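Putative uncharacterized protein (Chaetomium thermophilum, PDB 4XRI) acts as an importin-beta nuclear transport receptor, helping to carry various protein cargoes into the nucleus and probably binding a small GTPase. Local coordinates at residues P504-Q508 / S545-V549; Y531-S535 / S585-V589; V538-N543 / A592-R596; S553-Q558 / Q604-I608. The protein carries 2 engineered substitutions. One frame throughout, in Å; residues are numbered along the deposited sequence.

Contact 1 (P504-Q508 / S545-V549); sequences PHFNQ and SLSAV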
# COMPACT_ATOMS: atom_id res chain seq x y z
N PRO A 504 27.67 4.33 -24.80
CA PRO A 504 27.77 4.96 -26.12
C PRO A 504 26.44 5.54 -26.60
O PRO A 504 26.41 6.23 -27.62
CB PRO A 504 28.22 3.81 -27.03
CG PRO A 504 27.75 2.58 -26.35
CD PRO A 504 27.90 2.87 -24.89
N HIS A 505 25.36 5.27 -25.87
CA HIS A 505 24.05 5.82 -26.21
C HIS A 505 23.63 6.93 -25.25
O HIS A 505 22.59 7.56 -25.44
CB HIS A 505 22.98 4.72 -26.20
CG HIS A 505 23.25 3.60 -27.16
ND1 HIS A 505 23.63 2.35 -26.73
CD2 HIS A 505 23.19 3.55 -28.51
CE1 HIS A 505 23.79 1.57 -27.79
NE2 HIS A 505 23.53 2.27 -28.87
N PHE A 506 24.45 7.16 -24.22
CA PHE A 506 24.08 8.06 -23.13
C PHE A 506 23.76 9.48 -23.58
O PHE A 506 22.68 10.00 -23.30
CB PHE A 506 25.19 8.10 -22.08
CG PHE A 506 24.82 8.85 -20.84
CD1 PHE A 506 25.25 10.15 -20.64
CD2 PHE A 506 24.03 8.26 -19.87
CE1 PHE A 506 24.90 10.85 -19.50
CE2 PHE A 506 23.68 8.95 -18.72
CZ PHE A 506 24.11 10.25 -18.54
N ASN A 507 24.71 10.11 -24.27
CA ASN A 507 24.55 11.50 -24.69
C ASN A 507 23.33 11.72 -25.57
O ASN A 507 22.61 12.70 -25.41
CB ASN A 507 25.81 11.97 -25.43
CG ASN A 507 27.00 12.14 -24.50
OD1 ASN A 507 26.95 11.73 -23.34
ND2 ASN A 507 28.06 12.75 -25.00
N GLN A 508 23.10 10.79 -26.50
CA GLN A 508 21.93 10.86 -27.37
C GLN A 508 20.64 10.72 -26.57
O GLN A 508 19.67 11.44 -26.81
CB GLN A 508 22.01 9.78 -28.45
CG GLN A 508 20.83 9.79 -29.42
CD GLN A 508 20.74 11.08 -30.21
OE1 GLN A 508 21.54 11.33 -31.10
NE2 GLN A 508 19.76 11.91 -29.87
N SER A 545 30.81 9.00 -18.64
CA SER A 545 29.70 9.92 -18.88
C SER A 545 29.66 11.07 -17.87
O SER A 545 28.77 11.92 -17.94
CB SER A 545 28.37 9.17 -18.85
OG SER A 545 28.23 8.29 -19.95
N LEU A 546 30.61 11.10 -16.94
CA LEU A 546 30.58 12.06 -15.85
C LEU A 546 30.59 13.52 -16.31
O LEU A 546 29.87 14.36 -15.75
CB LEU A 546 31.76 11.83 -14.90
CG LEU A 546 31.58 10.65 -13.94
CD1 LEU A 546 32.72 10.61 -12.94
CD2 LEU A 546 30.24 10.73 -13.23
N SER A 547 31.38 13.82 -17.33
CA SER A 547 31.44 15.17 -17.88
C SER A 547 30.10 15.56 -18.50
O SER A 547 29.69 16.72 -18.43
CB SER A 547 32.56 15.27 -18.91
OG SER A 547 32.56 14.15 -19.78
N ALA A 548 29.42 14.58 -19.09
CA ALA A 548 28.10 14.79 -19.65
C ALA A 548 27.08 15.08 -18.55
O ALA A 548 26.25 15.98 -18.68
CB ALA A 548 27.66 13.57 -20.47
N VAL A 549 27.17 14.33 -17.46
CA VAL A 549 26.33 14.55 -16.28
C VAL A 549 26.53 15.95 -15.72
O VAL A 549 25.58 16.63 -15.33
CB VAL A 549 26.64 13.52 -15.17
CG1 VAL A 549 25.89 13.86 -13.88
CG2 VAL A 549 26.29 12.12 -15.63
O HOH W 1 28.57 9.76 -22.18

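Contact 2 (Y531-S535 / S585-V589); sequences YEVLS and SLCTV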
# COMPACT_ATOMS: atom_id res chain seq x y z
N TYR A 531 11.33 12.97 -17.35
CA TYR A 531 12.28 13.46 -16.36
C TYR A 531 12.72 12.33 -15.44
O TYR A 531 13.89 12.24 -15.07
CB TYR A 531 11.68 14.61 -15.54
CG TYR A 531 11.93 15.99 -16.11
CD1 TYR A 531 13.20 16.38 -16.52
CD2 TYR A 531 10.90 16.91 -16.23
CE1 TYR A 531 13.43 17.64 -17.05
CE2 TYR A 531 11.12 18.17 -16.74
CZ TYR A 531 12.39 18.53 -17.15
OH TYR A 531 12.61 19.79 -17.67
N GLU A 532 11.78 11.46 -15.09
CA GLU A 532 12.08 10.30 -14.26
C GLU A 532 13.08 9.39 -14.97
O GLU A 532 14.00 8.87 -14.35
CB GLU A 532 10.81 9.52 -13.91
CG GLU A 532 11.02 8.50 -12.81
CD GLU A 532 9.81 7.60 -12.60
OE1 GLU A 532 8.88 7.63 -13.44
OE2 GLU A 532 9.80 6.86 -11.60
N VAL A 533 12.88 9.21 -16.27
CA VAL A 533 13.79 8.42 -17.10
C VAL A 533 15.19 9.01 -17.05
O VAL A 533 16.17 8.29 -16.82
CB VAL A 533 13.32 8.37 -18.57
CG1 VAL A 533 14.31 7.57 -19.40
CG2 VAL A 533 11.93 7.76 -18.65
N LEU A 534 15.27 10.31 -17.26
CA LEU A 534 16.54 11.03 -17.23
C LEU A 534 17.25 10.85 -15.90
O LEU A 534 18.47 10.66 -15.85
CB LEU A 534 16.30 12.52 -17.51
CG LEU A 534 17.55 13.41 -17.58
CD1 LEU A 534 18.58 12.80 -18.52
CD2 LEU A 534 17.18 14.81 -18.01
N SER A 535 16.48 10.90 -14.82
CA SER A 535 17.02 10.68 -13.48
C SER A 535 17.68 9.31 -13.37
O SER A 535 18.80 9.19 -12.86
CB SER A 535 15.92 10.82 -12.43
OG SER A 535 16.40 10.46 -11.15
N SER A 585 10.19 17.57 -10.60
CA SER A 585 10.89 16.71 -11.56
C SER A 585 12.33 17.19 -11.76
O SER A 585 13.25 16.38 -11.81
CB SER A 585 10.15 16.70 -12.90
OG SER A 585 8.89 16.06 -12.78
N LEU A 586 12.50 18.50 -11.88
CA LEU A 586 13.82 19.08 -12.09
C LEU A 586 14.72 18.88 -10.88
O LEU A 586 15.93 18.68 -11.02
CB LEU A 586 13.69 20.57 -12.41
CG LEU A 586 13.25 20.90 -13.83
CD1 LEU A 586 12.92 22.38 -13.97
CD2 LEU A 586 14.33 20.51 -14.83
N CYS A 587 14.13 18.94 -9.68
CA CYS A 587 14.88 18.68 -8.46
C CYS A 587 15.32 17.22 -8.40
O CYS A 587 16.41 16.91 -7.92
CB CYS A 587 14.05 19.03 -7.22
SG CYS A 587 13.94 20.80 -6.86
N THR A 588 14.46 16.33 -8.89
CA THR A 588 14.76 14.90 -8.92
C THR A 588 15.97 14.61 -9.79
O THR A 588 16.86 13.86 -9.40
CB THR A 588 13.55 14.09 -9.44
OG1 THR A 588 12.48 14.16 -8.49
CG2 THR A 588 13.94 12.62 -9.65
N VAL A 589 16.01 15.22 -10.97
CA VAL A 589 17.13 15.06 -11.89
C VAL A 589 18.39 15.69 -11.31
O VAL A 589 19.47 15.10 -11.35
CB VAL A 589 16.84 15.69 -13.26
CG1 VAL A 589 18.04 15.54 -14.17
CG2 VAL A 589 15.61 15.06 -13.89

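Contact 3 (V538-N543 / A592-R596); sequences VQNAAN and ATVQR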
# COMPACT_ATOMS: atom_id res chain seq x y z
N VAL A 538 20.90 8.89 -15.29
CA VAL A 538 21.98 9.54 -14.56
C VAL A 538 22.48 8.66 -13.42
O VAL A 538 23.69 8.46 -13.26
CB VAL A 538 21.55 10.90 -13.99
CG1 VAL A 538 22.57 11.40 -12.97
CG2 VAL A 538 21.38 11.91 -15.12
N GLN A 539 21.54 8.15 -12.62
CA GLN A 539 21.87 7.29 -11.49
C GLN A 539 22.76 6.12 -11.89
O GLN A 539 23.69 5.76 -11.17
CB GLN A 539 20.59 6.76 -10.83
CG GLN A 539 19.72 7.81 -10.17
CD GLN A 539 18.44 7.22 -9.60
OE1 GLN A 539 18.31 6.00 -9.46
NE2 GLN A 539 17.48 8.08 -9.27
N ASN A 540 22.48 5.55 -13.06
CA ASN A 540 23.17 4.35 -13.52
C ASN A 540 24.27 4.64 -14.54
O ASN A 540 24.74 3.72 -15.22
CB ASN A 540 22.17 3.37 -14.11
CG ASN A 540 21.14 2.90 -13.11
OD1 ASN A 540 21.37 1.95 -12.36
ND2 ASN A 540 19.99 3.57 -13.07
N ALA A 541 24.67 5.90 -14.65
CA ALA A 541 25.67 6.29 -15.63
C ALA A 541 27.07 5.84 -15.21
O ALA A 541 27.38 5.77 -14.03
CB ALA A 541 25.65 7.80 -15.84
N ALA A 542 27.91 5.53 -16.20
CA ALA A 542 29.28 5.13 -15.93
C ALA A 542 30.21 6.34 -15.96
O ALA A 542 29.81 7.43 -16.38
CB ALA A 542 29.73 4.08 -16.91
N ASN A 543 31.45 6.13 -15.54
CA ASN A 543 32.40 7.23 -15.34
C ASN A 543 32.76 8.00 -16.61
O ASN A 543 33.06 9.19 -16.56
CB ASN A 543 33.68 6.69 -14.71
CG ASN A 543 33.45 6.15 -13.32
OD1 ASN A 543 32.59 6.63 -12.58
ND2 ASN A 543 34.22 5.13 -12.94
N ALA A 592 19.91 13.58 -8.80
CA ALA A 592 20.59 12.45 -9.44
C ALA A 592 22.00 12.83 -9.87
O ALA A 592 22.95 12.08 -9.64
CB ALA A 592 19.79 11.96 -10.63
N THR A 593 22.14 14.00 -10.48
CA THR A 593 23.44 14.47 -10.94
C THR A 593 24.37 14.78 -9.77
O THR A 593 25.57 14.54 -9.84
CB THR A 593 23.32 15.73 -11.82
OG1 THR A 593 22.72 16.79 -11.06
CG2 THR A 593 22.48 15.45 -13.06
N VAL A 594 23.80 15.30 -8.69
CA VAL A 594 24.59 15.61 -7.50
C VAL A 594 25.17 14.34 -6.89
O VAL A 594 26.38 14.26 -6.65
CB VAL A 594 23.75 16.34 -6.43
CG1 VAL A 594 24.54 16.46 -5.13
CG2 VAL A 594 23.33 17.73 -6.92
N GLN A 595 24.31 13.35 -6.66
CA GLN A 595 24.74 12.07 -6.11
C GLN A 595 25.75 11.37 -7.02
O GLN A 595 26.74 10.81 -6.54
CB GLN A 595 23.54 11.14 -5.89
CG GLN A 595 22.62 11.56 -4.76
CD GLN A 595 21.58 10.50 -4.42
OE1 GLN A 595 20.40 10.81 -4.28
NE2 GLN A 595 22.02 9.25 -4.30
N ARG A 596 25.50 11.42 -8.32
CA ARG A 596 26.35 10.75 -9.29
C ARG A 596 27.73 11.41 -9.39
O ARG A 596 28.74 10.73 -9.55
CB ARG A 596 25.69 10.72 -10.66
CG ARG A 596 26.42 9.83 -11.66
CD ARG A 596 26.54 8.41 -11.13
NE ARG A 596 27.44 7.60 -11.94
CZ ARG A 596 28.74 7.46 -11.71
NH1 ARG A 596 29.31 8.08 -10.68
NH2 ARG A 596 29.48 6.70 -12.51
O HOH W 2 32.15 7.89 -9.77

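Contact 4 (S553-Q558 / Q604-I608); sequences STVILQ and QGDRI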
# COMPACT_ATOMS: atom_id res chain seq x y z
N SER A 553 23.75 18.83 -15.48
CA SER A 553 23.42 19.49 -14.22
C SER A 553 23.27 20.99 -14.42
O SER A 553 22.45 21.63 -13.76
CB SER A 553 24.49 19.20 -13.17
OG SER A 553 25.67 19.95 -13.41
N THR A 554 24.07 21.55 -15.32
CA THR A 554 24.00 22.98 -15.64
C THR A 554 22.70 23.34 -16.36
O THR A 554 22.08 24.36 -16.07
CB THR A 554 25.19 23.42 -16.51
OG1 THR A 554 26.42 23.15 -15.82
CG2 THR A 554 25.11 24.92 -16.81
N VAL A 555 22.31 22.50 -17.32
CA VAL A 555 21.06 22.70 -18.04
C VAL A 555 19.88 22.62 -17.08
O VAL A 555 18.98 23.47 -17.11
CB VAL A 555 20.87 21.66 -19.17
CG1 VAL A 555 19.51 21.85 -19.83
CG2 VAL A 555 21.99 21.76 -20.19
N ILE A 556 19.88 21.59 -16.24
CA ILE A 556 18.83 21.39 -15.25
C ILE A 556 18.74 22.59 -14.31
O ILE A 556 17.65 23.06 -13.98
CB ILE A 556 19.08 20.12 -14.41
CG1 ILE A 556 19.01 18.88 -15.31
CG2 ILE A 556 18.07 20.01 -13.28
CD1 ILE A 556 17.71 18.73 -16.06
N LEU A 557 19.90 23.07 -13.88
CA LEU A 557 19.98 24.26 -13.04
C LEU A 557 19.38 25.48 -13.73
O LEU A 557 18.66 26.26 -13.11
CB LEU A 557 21.44 24.55 -12.66
CG LEU A 557 21.94 23.87 -11.39
CD1 LEU A 557 23.44 24.09 -11.23
CD2 LEU A 557 21.19 24.41 -10.19
N GLN A 558 19.68 25.64 -15.01
CA GLN A 558 19.15 26.74 -15.80
C GLN A 558 17.62 26.69 -15.88
O GLN A 558 16.95 27.72 -15.73
CB GLN A 558 19.75 26.72 -17.21
CG GLN A 558 19.50 27.97 -18.02
CD GLN A 558 20.29 27.99 -19.32
OE1 GLN A 558 21.15 27.13 -19.56
NE2 GLN A 558 20.01 28.97 -20.17
N GLN A 604 29.50 23.88 -8.63
CA GLN A 604 28.15 24.38 -8.89
C GLN A 604 27.33 24.48 -7.61
O GLN A 604 26.14 24.77 -7.65
CB GLN A 604 27.44 23.48 -9.90
CG GLN A 604 28.01 23.59 -11.31
CD GLN A 604 27.11 22.96 -12.35
OE1 GLN A 604 26.38 23.65 -13.06
NE2 GLN A 604 27.16 21.63 -12.44
N GLY A 605 27.98 24.25 -6.47
CA GLY A 605 27.31 24.28 -5.18
C GLY A 605 26.61 25.59 -4.87
O GLY A 605 25.47 25.60 -4.40
N ASP A 606 27.29 26.70 -5.13
CA ASP A 606 26.73 28.03 -4.88
C ASP A 606 25.47 28.28 -5.69
O ASP A 606 24.46 28.76 -5.16
CB ASP A 606 27.77 29.11 -5.20
CG ASP A 606 28.84 29.24 -4.13
OD1 ASP A 606 28.91 28.35 -3.24
OD2 ASP A 606 29.61 30.22 -4.17
N ARG A 607 25.52 27.95 -6.98
CA ARG A 607 24.38 28.12 -7.87
C ARG A 607 23.22 27.24 -7.44
O ARG A 607 22.06 27.66 -7.47
CB ARG A 607 24.79 27.80 -9.31
CG ARG A 607 23.70 28.08 -10.33
CD ARG A 607 24.21 27.86 -11.74
NE ARG A 607 23.24 28.29 -12.74
CZ ARG A 607 23.44 28.23 -14.06
NH1 ARG A 607 24.58 27.74 -14.53
NH2 ARG A 607 22.50 28.64 -14.89
N ILE A 608 23.53 26.01 -7.05
CA ILE A 608 22.52 25.05 -6.61
C ILE A 608 21.75 25.56 -5.39
O ILE A 608 20.52 25.62 -5.40
CB ILE A 608 23.14 23.68 -6.29
CG1 ILE A 608 23.59 22.98 -7.57
CG2 ILE A 608 22.15 22.80 -5.54
CD1 ILE A 608 24.31 21.67 -7.33

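Contact 1 (P504-Q508 / S545-V549)
Ser545 lays its CB over one face of the Phe506 ring, 4.0 Å from the ring centroid and 22° off the ring normal, a CH-pi contact displaced toward the CD1-CE1 side. The hydroxyl of the same serine stands nearer the root of the ring, with Ser545 OG 3.6 Å from Phe506 CG. The ring reaches this place because Phe506 CG lies anti to the backbone N (chi1 -173°), which directs it at the start of helix 546-567. Ala548 meets it from another direction: its CB sits at the ring edge, close to the plane, 4.0 Å from Phe506 CE1. At the far end Phe506 CZ touches Val549 CG2 at 4.1 Å, and here the two side chains cross obliquely. Importin beta is an all-helical HEAT-repeat solenoid, and this contact joins the first turns of helix 503-516 and helix 546-567, with helix 524-539 between them in sequence. With an alanine at Phe506, Ser545, Ala548 and Val549 would probably lose the surface they share, and a gap would open between the helix starts. Nearer solvent, Asn507 OD1 comes to 3.5 Å from Ala548 CB. One water bridges the polar ends, donating to Asn507 OD1 at 2.8 Å and hydrogen-bonded to Ser545 OG at 2.7 Å.

Contact 2 (Y531-S535 / S585-V589)
Tyr531 leans its ring against Ser585, Leu586 and Val589, and between segments 531-535 and 585-589 the contact is van der Waals packing. The ring meets all three partners obliquely. Near its root Tyr531 CD2 is 3.4 Å from Ser585 CB; toward its outer end Tyr531 CZ is 3.6 Å from Leu586 CD2, which also lies against the phenol oxygen. Tyr531 has a chi1 of -91°, well off the usual -60°, and this swing leans the ring onto Ser585 and Leu586. Aliphatic contacts centre on Val589, whose two methyls work separately. Val589 CG2 packs against both the ring and the backbone of Tyr531, 3.8 Å from Tyr531 CD1 and 3.5 Å from Tyr531 O. Val589 CG1 turns to Leu534 CD2 at 4.0 Å, the side chains crossing at about a right angle. On the flank, the methyl Thr588 CG2 rests 3.6 Å from Ser535 OG. The polar groups find partners elsewhere: Tyr531 OH bonds to Arg559, while Ser585 OG and Thr588 OG1 bond to the backbone oxygens of Asp581 and Thr584. A leucine in place of Tyr531 would probably leave Arg559 without this hydroxyl and Leu586 without much of its packing. The segment axes run nearly parallel, 10° apart at 8.9 Å, as expected for next-but-one helices of a HEAT-repeat solenoid; helix 546-567, between them in sequence, packs on Leu534, Leu586 and Val589, while helices 477-490 and 503-516 pack on Val533.

Contact 3 (V538-N543 / A592-R596)
Arg596 begins against Val538 and ends in a set of hydrogen bonds around the turn that follows helix 524-539. Its CB packs 3.9 Å from Val538 CG1, a methyl that also touches Ala592 CB at 3.7 Å. Next, Arg596 CG lies 3.4 Å from Val538 O, and CD passes by the same oxygen on its way to the carbonyl of Gln539. The chain bends at chi2 (57°), which turns the guanidinium along the departing loop. There NE and NH2 of Arg596 grip Ala541 O side-on, each at 2.8 Å. Both nitrogens approach from the same face of that carbonyl, out of its plane, while the oxygen lies in the guanidinium plane. NH2 makes a second bond, 3.1 Å to Asn543 OD1, the straightest of the three at 162°; the donor stands above the amide plane, and the amide and guanidinium are turned 65° apart. NH1 donates to a water at 3.0 Å, and that water donates in turn to Asn543 OD1. One arginine thus fastens the loop leaving a helix C-terminus in the HEAT solenoid, and its positive charge probably also suits that helix end. Around this junction of helices 524-539 and 573-597, helix 546-567 packs on Val538, Thr593 and Arg596, helix 503-516 backs Ala541 and Ala542, and helix 625-640 lies against Val594 and Gln595.

Contact 4 (S553-Q558 / Q604-I608)
Leu557 overlaps the guanidinium of Arg607, its CB lying above one face and offset toward the rim, while its CD1 rests 3.9 Å from Arg607 CD. An anti chi1 (-174°) and a chain extended from CG to NE together carry the Arg607 guanidinium across to Thr554 and Gln558. There NH1 comes 3.7 Å from Thr554 CG2. NE forms a salt bridge with Glu561, further along helix 546-567. The same methyl, Leu557 CD1, also meets Ile608 CG1 at 3.8 Å, the side chains crossing at about a right angle. Gln604, at the N-cap position of helix 605-616, stretches its amide across to helix 546-567, packing the start of one helix on another of the same HEAT-repeat stack. Thr554 OG1 donates to Gln604 OE1 at 2.8 Å from above the amide plane, and Leu557 CD1 is close to the same oxygen. The approach of Gln604 NE2 to Ser553 OG is doubtfully short; that hydroxyl also bonds to Ala550 O. The chemistry implies a mixed joint: apolar overlap and an amide-hydroxyl bond within the segments, and the Arg607-Glu561 salt bridge tying the same two helices just beyond them.

Contacts 1, 2 and 3 are buried; contact 4 is only partly so. Contacts 2 and 3 join the same pair, helix 524-539 and helix 573-597, but differ in chemistry: deep along the helices the pairing is apolar, whereas at the end of the first helix a guanidinium takes hold of the loop. Contacts 1 and 4 share helix 546-567, binding it to helix 503-516 through an aromatic ring and to helix 605-616 through polar groups and an aliphatic overlap. Contact 3 lies amid the others: its Ala541 touches Phe506 of contact 1, its Ala592 touches Ser535 of contact 2, and its Thr593 touches Ser553 of contact 4.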